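Local atomic coordinates of tetratricopeptide repeat domain protein (Salinibacter ruber, PDB entry 3MA5), a protein that is of unknown function but carries tetratricopeptide repeats, helical-hairpin units that in other proteins commonly serve as scaffolds for protein-protein binding. Residues A23-V34 against T43-L54. Numbering follows the deposited sequence.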
ATOM      1  N   ALA A  23     -10.660   0.040  -8.896  1.00 89.76           N
ATOM      2  CA  ALA A  23     -10.170   0.186  -7.541  1.00 85.33           C
ATOM      3  C   ALA A  23     -10.720  -0.793  -6.513  1.00 85.54           C
ATOM      4  O   ALA A  23     -10.009  -1.202  -5.591  1.00 82.07           O
ATOM      5  CB  ALA A  23     -10.424   1.594  -7.083  1.00 85.36           C
ATOM      6  N   SER A  24     -11.987  -1.158  -6.639  1.00 89.51           N
ATOM      7  CA  SER A  24     -12.555  -2.061  -5.663  1.00 88.01           C
ATOM      8  C   SER A  24     -11.843  -3.407  -5.689  1.00 85.46           C
ATOM      9  O   SER A  24     -11.585  -3.994  -4.639  1.00 80.88           O
ATOM     10  CB  SER A  24     -14.050  -2.220  -5.909  1.00 89.53           C
ATOM     11  OG  SER A  24     -14.538  -3.392  -5.279  1.00 99.11           O
ATOM     12  N   ARG A  25     -11.514  -3.877  -6.895  1.00 92.53           N
ATOM     13  CA  ARG A  25     -10.816  -5.150  -7.076  1.00 90.93           C
ATOM     14  C   ARG A  25      -9.371  -5.004  -6.623  1.00 84.54           C
ATOM     15  O   ARG A  25      -8.838  -5.875  -5.937  1.00 80.15           O
ATOM     16  CB  ARG A  25     -10.871  -5.581  -8.541  1.00 90.69           C
ATOM     17  CG  ARG A  25     -10.259  -6.938  -8.819  1.00 96.89           C
ATOM     18  CD  ARG A  25     -10.683  -7.996  -7.799  1.00101.51           C
ATOM     19  NE  ARG A  25     -10.099  -9.294  -8.141  1.00105.39           N
ATOM     20  CZ  ARG A  25     -10.058 -10.348  -7.331  1.00107.29           C
ATOM     21  NH1 ARG A  25     -10.569 -10.281  -6.106  1.00 96.70           N
ATOM     22  NH2 ARG A  25      -9.492 -11.473  -7.751  1.00104.41           N
ATOM     23  N   ALA A  26      -8.740  -3.900  -7.013  1.00 81.15           N
ATOM     24  CA  ALA A  26      -7.373  -3.639  -6.601  1.00 78.60           C
ATOM     25  C   ALA A  26      -7.320  -3.687  -5.070  1.00 80.48           C
ATOM     26  O   ALA A  26      -6.454  -4.353  -4.499  1.00 83.47           O
ATOM     27  CB  ALA A  26      -6.929  -2.276  -7.094  1.00 78.77           C
ATOM     28  N   LEU A  27      -8.252  -2.999  -4.405  1.00 83.51           N
ATOM     29  CA  LEU A  27      -8.271  -2.976  -2.942  1.00 78.97           C
ATOM     30  C   LEU A  27      -8.454  -4.344  -2.292  1.00 79.38           C
ATOM     31  O   LEU A  27      -7.790  -4.652  -1.310  1.00 79.00           O
ATOM     32  CB  LEU A  27      -9.343  -2.019  -2.422  1.00 78.28           C
ATOM     33  CG  LEU A  27      -9.521  -2.107  -0.900  1.00 76.96           C
ATOM     34  CD1 LEU A  27      -9.184  -0.793  -0.214  1.00 73.06           C
ATOM     35  CD2 LEU A  27     -10.934  -2.505  -0.613  1.00 76.91           C
ATOM     36  N   ALA A  28      -9.357  -5.156  -2.829  1.00 78.00           N
ATOM     37  CA  ALA A  28      -9.588  -6.498  -2.306  1.00 73.74           C
ATOM     38  C   ALA A  28      -8.242  -7.211  -2.233  1.00 80.89           C
ATOM     39  O   ALA A  28      -7.766  -7.567  -1.158  1.00 81.75           O
ATOM     40  CB  ALA A  28     -10.533  -7.262  -3.231  1.00 76.16           C
ATOM     41  N   LEU A  29      -7.629  -7.405  -3.392  1.00 80.64           N
ATOM     42  CA  LEU A  29      -6.333  -8.061  -3.490  1.00 80.50           C
ATOM     43  C   LEU A  29      -5.297  -7.470  -2.527  1.00 81.48           C
ATOM     44  O   LEU A  29      -4.639  -8.204  -1.788  1.00 80.94           O
ATOM     45  CB  LEU A  29      -5.808  -7.963  -4.930  1.00 82.77           C
ATOM     46  CG  LEU A  29      -6.527  -8.774  -6.014  1.00 87.28           C
ATOM     47  CD1 LEU A  29      -6.038  -8.336  -7.381  1.00 91.41           C
ATOM     48  CD2 LEU A  29      -6.283 -10.258  -5.808  1.00 89.63           C
ATOM     49  N   PHE A  30      -5.153  -6.145  -2.530  1.00 77.31           N
ATOM     50  CA  PHE A  30      -4.178  -5.495  -1.658  1.00 74.31           C
ATOM     51  C   PHE A  30      -4.334  -5.847  -0.179  1.00 75.21           C
ATOM     52  O   PHE A  30      -3.354  -6.186   0.484  1.00 76.52           O
ATOM     53  CB  PHE A  30      -4.230  -3.965  -1.824  1.00 73.27           C
ATOM     54  CG  PHE A  30      -3.487  -3.460  -3.025  1.00 74.75           C
ATOM     55  CD1 PHE A  30      -2.266  -4.022  -3.404  1.00 81.14           C
ATOM     56  CD2 PHE A  30      -3.992  -2.405  -3.776  1.00 79.50           C
ATOM     57  CE1 PHE A  30      -1.561  -3.540  -4.513  1.00 73.16           C
ATOM     58  CE2 PHE A  30      -3.295  -1.914  -4.888  1.00 81.78           C
ATOM     59  CZ  PHE A  30      -2.081  -2.484  -5.252  1.00 77.56           C
ATOM     60  N   GLU A  31      -5.561  -5.758   0.329  1.00 81.49           N
ATOM     61  CA  GLU A  31      -5.839  -6.037   1.737  1.00 81.28           C
ATOM     62  C   GLU A  31      -5.503  -7.467   2.086  1.00 81.18           C
ATOM     63  O   GLU A  31      -4.962  -7.745   3.161  1.00 79.53           O
ATOM     64  CB  GLU A  31      -7.312  -5.770   2.056  1.00 78.76           C
ATOM     65  CG  GLU A  31      -7.552  -4.495   2.846  1.00 81.16           C
ATOM     66  CD  GLU A  31      -8.983  -4.000   2.715  1.00 85.09           C
ATOM     67  OE1 GLU A  31      -9.889  -4.855   2.676  1.00 81.91           O
ATOM     68  OE2 GLU A  31      -9.206  -2.766   2.655  1.00 80.75           O
ATOM     69  N   GLU A  32      -5.838  -8.360   1.162  1.00 79.57           N
ATOM     70  CA  GLU A  32      -5.601  -9.791   1.289  1.00 82.51           C
ATOM     71  C   GLU A  32      -4.089 -10.042   1.394  1.00 86.21           C
ATOM     72  O   GLU A  32      -3.602 -10.698   2.319  1.00 84.39           O
ATOM     73  CB  GLU A  32      -6.184 -10.442   0.048  1.00 80.08           C
ATOM     74  CG  GLU A  32      -6.085 -11.925  -0.060  1.00 85.95           C
ATOM     75  CD  GLU A  32      -6.441 -12.358  -1.471  1.00102.64           C
ATOM     76  OE1 GLU A  32      -5.726 -11.904  -2.404  1.00104.17           O
ATOM     77  OE2 GLU A  32      -7.425 -13.124  -1.656  1.00105.40           O
ATOM     78  N   LEU A  33      -3.361  -9.487   0.431  1.00 82.91           N
ATOM     79  CA  LEU A  33      -1.911  -9.577   0.366  1.00 79.05           C
ATOM     80  C   LEU A  33      -1.266  -9.110   1.636  1.00 80.27           C
ATOM     81  O   LEU A  33      -0.296  -9.681   2.091  1.00 85.91           O
ATOM     82  CB  LEU A  33      -1.382  -8.679  -0.730  1.00 83.24           C
ATOM     83  CG  LEU A  33      -1.025  -9.273  -2.071  1.00 80.83           C
ATOM     84  CD1 LEU A  33      -0.565  -8.142  -2.957  1.00 79.95           C
ATOM     85  CD2 LEU A  33       0.057 -10.315  -1.904  1.00 78.54           C
ATOM     86  N   VAL A  34      -1.784  -8.028   2.187  1.00 76.07           N
ATOM     87  CA  VAL A  34      -1.215  -7.485   3.398  1.00 74.82           C
ATOM     88  C   VAL A  34      -1.331  -8.413   4.608  1.00 84.60           C
ATOM     89  O   VAL A  34      -0.514  -8.344   5.527  1.00 88.90           O
ATOM     90  CB  VAL A  34      -1.817  -6.103   3.692  1.00 78.88           C
ATOM     91  CG1 VAL A  34      -1.672  -5.753   5.149  1.00 75.88           C
ATOM     92  CG2 VAL A  34      -1.075  -5.065   2.869  1.00 81.63           C
ATOM     93  N   THR A  43       2.978  -3.674  -1.349  1.00 75.78           N
ATOM     94  CA  THR A  43       1.550  -3.500  -1.129  1.00 73.35           C
ATOM     95  C   THR A  43       1.179  -2.267  -0.322  1.00 70.22           C
ATOM     96  O   THR A  43       0.195  -1.600  -0.605  1.00 71.34           O
ATOM     97  CB  THR A  43       0.962  -4.696  -0.385  1.00 76.23           C
ATOM     98  OG1 THR A  43       1.513  -5.901  -0.909  1.00 69.06           O
ATOM     99  CG2 THR A  43      -0.541  -4.735  -0.541  1.00 73.52           C
ATOM    100  N   TYR A  44       1.973  -1.964   0.689  1.00 64.11           N
ATOM    101  CA  TYR A  44       1.654  -0.852   1.563  1.00 61.70           C
ATOM    102  C   TYR A  44       1.505   0.517   0.941  1.00 64.00           C
ATOM    103  O   TYR A  44       0.667   1.283   1.379  1.00 64.08           O
ATOM    104  CB  TYR A  44       2.655  -0.803   2.722  1.00 66.12           C
ATOM    105  CG  TYR A  44       2.657  -2.066   3.542  1.00 74.81           C
ATOM    106  CD1 TYR A  44       3.310  -3.208   3.089  1.00 73.65           C
ATOM    107  CD2 TYR A  44       1.951  -2.139   4.747  1.00 74.28           C
ATOM    108  CE1 TYR A  44       3.256  -4.408   3.817  1.00 75.18           C
ATOM    109  CE2 TYR A  44       1.890  -3.322   5.483  1.00 79.95           C
ATOM    110  CZ  TYR A  44       2.541  -4.456   5.009  1.00 76.85           C
ATOM    111  OH  TYR A  44       2.455  -5.644   5.704  1.00 74.69           O
ATOM    112  N   TYR A  45       2.300   0.835  -0.070  1.00 70.09           N
ATOM    113  CA  TYR A  45       2.182   2.154  -0.673  1.00 64.24           C
ATOM    114  C   TYR A  45       0.915   2.333  -1.520  1.00 65.42           C
ATOM    115  O   TYR A  45       0.247   3.359  -1.448  1.00 64.02           O
ATOM    116  CB  TYR A  45       3.433   2.458  -1.499  1.00 57.16           C
ATOM    117  CG  TYR A  45       3.330   3.702  -2.327  1.00 60.62           C
ATOM    118  CD1 TYR A  45       2.724   3.677  -3.582  1.00 65.71           C
ATOM    119  CD2 TYR A  45       3.772   4.923  -1.830  1.00 61.48           C
ATOM    120  CE1 TYR A  45       2.556   4.855  -4.326  1.00 67.18           C
ATOM    121  CE2 TYR A  45       3.609   6.107  -2.567  1.00 63.73           C
ATOM    122  CZ  TYR A  45       2.996   6.065  -3.812  1.00 69.38           C
ATOM    123  OH  TYR A  45       2.815   7.218  -4.545  1.00 73.17           O
ATOM    124  N   HIS A  46       0.584   1.338  -2.320  1.00 65.74           N
ATOM    125  CA  HIS A  46      -0.594   1.436  -3.141  1.00 68.69           C
ATOM    126  C   HIS A  46      -1.877   1.298  -2.340  1.00 70.43           C
ATOM    127  O   HIS A  46      -2.889   1.882  -2.713  1.00 72.15           O
ATOM    128  CB  HIS A  46      -0.551   0.387  -4.258  1.00 72.84           C
ATOM    129  CG  HIS A  46       0.602   0.565  -5.195  1.00 79.73           C
ATOM    130  ND1 HIS A  46       0.824   1.730  -5.886  1.00 77.28           N
ATOM    131  CD2 HIS A  46       1.649  -0.251  -5.487  1.00 80.45           C
ATOM    132  CE1 HIS A  46       1.959   1.642  -6.553  1.00 79.76           C
ATOM    133  NE2 HIS A  46       2.477   0.445  -6.325  1.00 83.71           N
ATOM    134  N   LEU A  47      -1.851   0.540  -1.243  1.00 69.27           N
ATOM    135  CA  LEU A  47      -3.045   0.352  -0.433  1.00 69.42           C
ATOM    136  C   LEU A  47      -3.407   1.644   0.249  1.00 65.36           C
ATOM    137  O   LEU A  47      -4.566   2.033   0.279  1.00 64.96           O
ATOM    138  CB  LEU A  47      -2.819  -0.717   0.626  1.00 66.56           C
ATOM    139  CG  LEU A  47      -4.050  -1.077   1.461  1.00 69.14           C
ATOM    140  CD1 LEU A  47      -5.244  -1.260   0.545  1.00 67.78           C
ATOM    141  CD2 LEU A  47      -3.781  -2.346   2.262  1.00 66.65           C
ATOM    142  N   GLY A  48      -2.399   2.310   0.791  1.00 67.49           N
ATOM    143  CA  GLY A  48      -2.624   3.553   1.489  1.00 65.75           C
ATOM    144  C   GLY A  48      -3.051   4.648   0.545  1.00 71.15           C
ATOM    145  O   GLY A  48      -3.881   5.485   0.888  1.00 77.65           O
ATOM    146  N   LYS A  49      -2.484   4.652  -0.650  1.00 67.81           N
ATOM    147  CA  LYS A  49      -2.827   5.673  -1.627  1.00 66.78           C
ATOM    148  C   LYS A  49      -4.260   5.431  -2.072  1.00 70.60           C
ATOM    149  O   LYS A  49      -4.940   6.345  -2.521  1.00 70.11           O
ATOM    150  CB  LYS A  49      -1.856   5.611  -2.810  1.00 65.69           C
ATOM    151  CG  LYS A  49      -0.531   6.312  -2.567  1.00 67.48           C
ATOM    152  CD  LYS A  49      -0.644   7.804  -2.887  1.00 68.60           C
ATOM    153  CE  LYS A  49       0.435   8.642  -2.216  1.00 71.61           C
ATOM    154  NZ  LYS A  49       0.365  10.061  -2.666  1.00 73.38           N
ATOM    155  N   LEU A  50      -4.721   4.196  -1.916  1.00 72.20           N
ATOM    156  CA  LEU A  50      -6.070   3.823  -2.299  1.00 64.69           C
ATOM    157  C   LEU A  50      -7.033   4.193  -1.204  1.00 72.55           C
ATOM    158  O   LEU A  50      -8.159   4.632  -1.470  1.00 79.46           O
ATOM    159  CB  LEU A  50      -6.155   2.327  -2.542  1.00 66.80           C
ATOM    160  CG  LEU A  50      -7.345   1.789  -3.340  1.00 74.86           C
ATOM    161  CD1 LEU A  50      -7.499   2.582  -4.638  1.00 73.24           C
ATOM    162  CD2 LEU A  50      -7.122   0.323  -3.654  1.00 78.35           C
ATOM    163  N   TYR A  51      -6.598   4.001   0.036  1.00 71.39           N
ATOM    164  CA  TYR A  51      -7.439   4.336   1.173  1.00 72.40           C
ATOM    165  C   TYR A  51      -7.729   5.815   1.161  1.00 76.51           C
ATOM    166  O   TYR A  51      -8.832   6.237   1.484  1.00 77.83           O
ATOM    167  CB  TYR A  51      -6.758   3.977   2.480  1.00 67.46           C
ATOM    168  CG  TYR A  51      -6.970   2.553   2.891  1.00 63.45           C
ATOM    169  CD1 TYR A  51      -8.116   1.855   2.508  1.00 67.33           C
ATOM    170  CD2 TYR A  51      -6.036   1.901   3.680  1.00 67.13           C
ATOM    171  CE1 TYR A  51      -8.311   0.537   2.897  1.00 66.56           C
ATOM    172  CE2 TYR A  51      -6.220   0.589   4.074  1.00 70.15           C
ATOM    173  CZ  TYR A  51      -7.349  -0.087   3.684  1.00 68.38           C
ATOM    174  OH  TYR A  51      -7.477  -1.399   4.054  1.00 68.15           O
ATOM    175  N   GLU A  52      -6.724   6.597   0.790  1.00 70.58           N
ATOM    176  CA  GLU A  52      -6.884   8.033   0.741  1.00 70.30           C
ATOM    177  C   GLU A  52      -7.964   8.382  -0.268  1.00 75.94           C
ATOM    178  O   GLU A  52      -8.859   9.162   0.034  1.00 83.52           O
ATOM    179  CB  GLU A  52      -5.557   8.718   0.378  1.00 72.40           C
ATOM    180  CG  GLU A  52      -4.537   8.776   1.515  1.00 71.69           C
ATOM    181  CD  GLU A  52      -3.370   9.665   1.171  1.00 76.21           C
ATOM    182  OE1 GLU A  52      -2.210   9.182   1.116  1.00 80.16           O
ATOM    183  OE2 GLU A  52      -3.635  10.863   0.949  1.00 82.02           O
ATOM    184  N   ARG A  53      -7.893   7.788  -1.456  1.00 75.32           N
ATOM    185  CA  ARG A  53      -8.884   8.047  -2.504  1.00 80.29           C
ATOM    186  C   ARG A  53     -10.266   7.645  -2.033  1.00 80.84           C
ATOM    187  O   ARG A  53     -11.262   8.242  -2.423  1.00 80.06           O
ATOM    188  CB  ARG A  53      -8.547   7.264  -3.777  1.00 77.39           C
ATOM    189  CG  ARG A  53      -7.200   7.625  -4.376  1.00 80.09           C
ATOM    190  CD  ARG A  53      -6.901   6.795  -5.610  1.00 90.11           C
ATOM    191  NE  ARG A  53      -7.696   7.218  -6.760  1.00 95.73           N
ATOM    192  CZ  ARG A  53      -7.787   6.531  -7.891  1.00 96.76           C
ATOM    193  NH1 ARG A  53      -7.136   5.385  -8.023  1.00103.52           N
ATOM    194  NH2 ARG A  53      -8.530   6.990  -8.883  1.00 98.28           N
ATOM    195  N   LEU A  54     -10.301   6.622  -1.189  1.00 79.84           N
ATOM    196  CA  LEU A  54     -11.532   6.090  -0.632  1.00 81.69           C
ATOM    197  C   LEU A  54     -12.022   6.897   0.557  1.00 81.19           C
ATOM    198  O   LEU A  54     -12.934   6.471   1.262  1.00 77.28           O
ATOM    199  CB  LEU A  54     -11.299   4.643  -0.199  1.00 78.44           C
ATOM    200  CG  LEU A  54     -11.171   3.670  -1.366  1.00 79.47           C
ATOM    201  CD1 LEU A  54     -10.880   2.239  -0.892  1.00 73.49           C
ATOM    202  CD2 LEU A  54     -12.477   3.739  -2.134  1.00 73.02           C
TER
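Phe30 is the central knob of this contact, its ring lodged among Thr43, His46, Leu47 and Leu50. Phe30 CZ lies 3.4 Å from His46 CB, while Leu50 CD2 approaches the ring edge-on. Two leucines return the packing as knobs of their own. Leu47, with CG anti to its amide nitrogen (chi1 -175°), puts CD1 3.7 Å from Phe30 CB and fills the hole made by Leu27, Phe30, Glu31 and Val34; Leu50 places CD2 3.5 Å from Leu27 CB, between Ala23, Ala26, Leu27 and Phe30. At one end Val34 CG2 leans on Thr43 CG2 and over a face of the Tyr44 ring. Farther out, Leu27 CD1 touches Tyr51 CE1, and Tyr51 OH donates a hydrogen bond of 2.6 Å to Glu31 OE2, meeting that oxygen on its anti side and about 30° off the plane of the carboxylate. A leucine in place of Tyr51 would probably leave that carboxylate without this hydroxyl donor and Leu27 less well covered. The segments cross at -134°, joining the second helix of one predicted tetratricopeptide repeat to the first helix of the next. Helix 7-19 meets Leu33 and His46, helix 57-74 packs on Tyr51, and helix 77-91 reaches Tyr44.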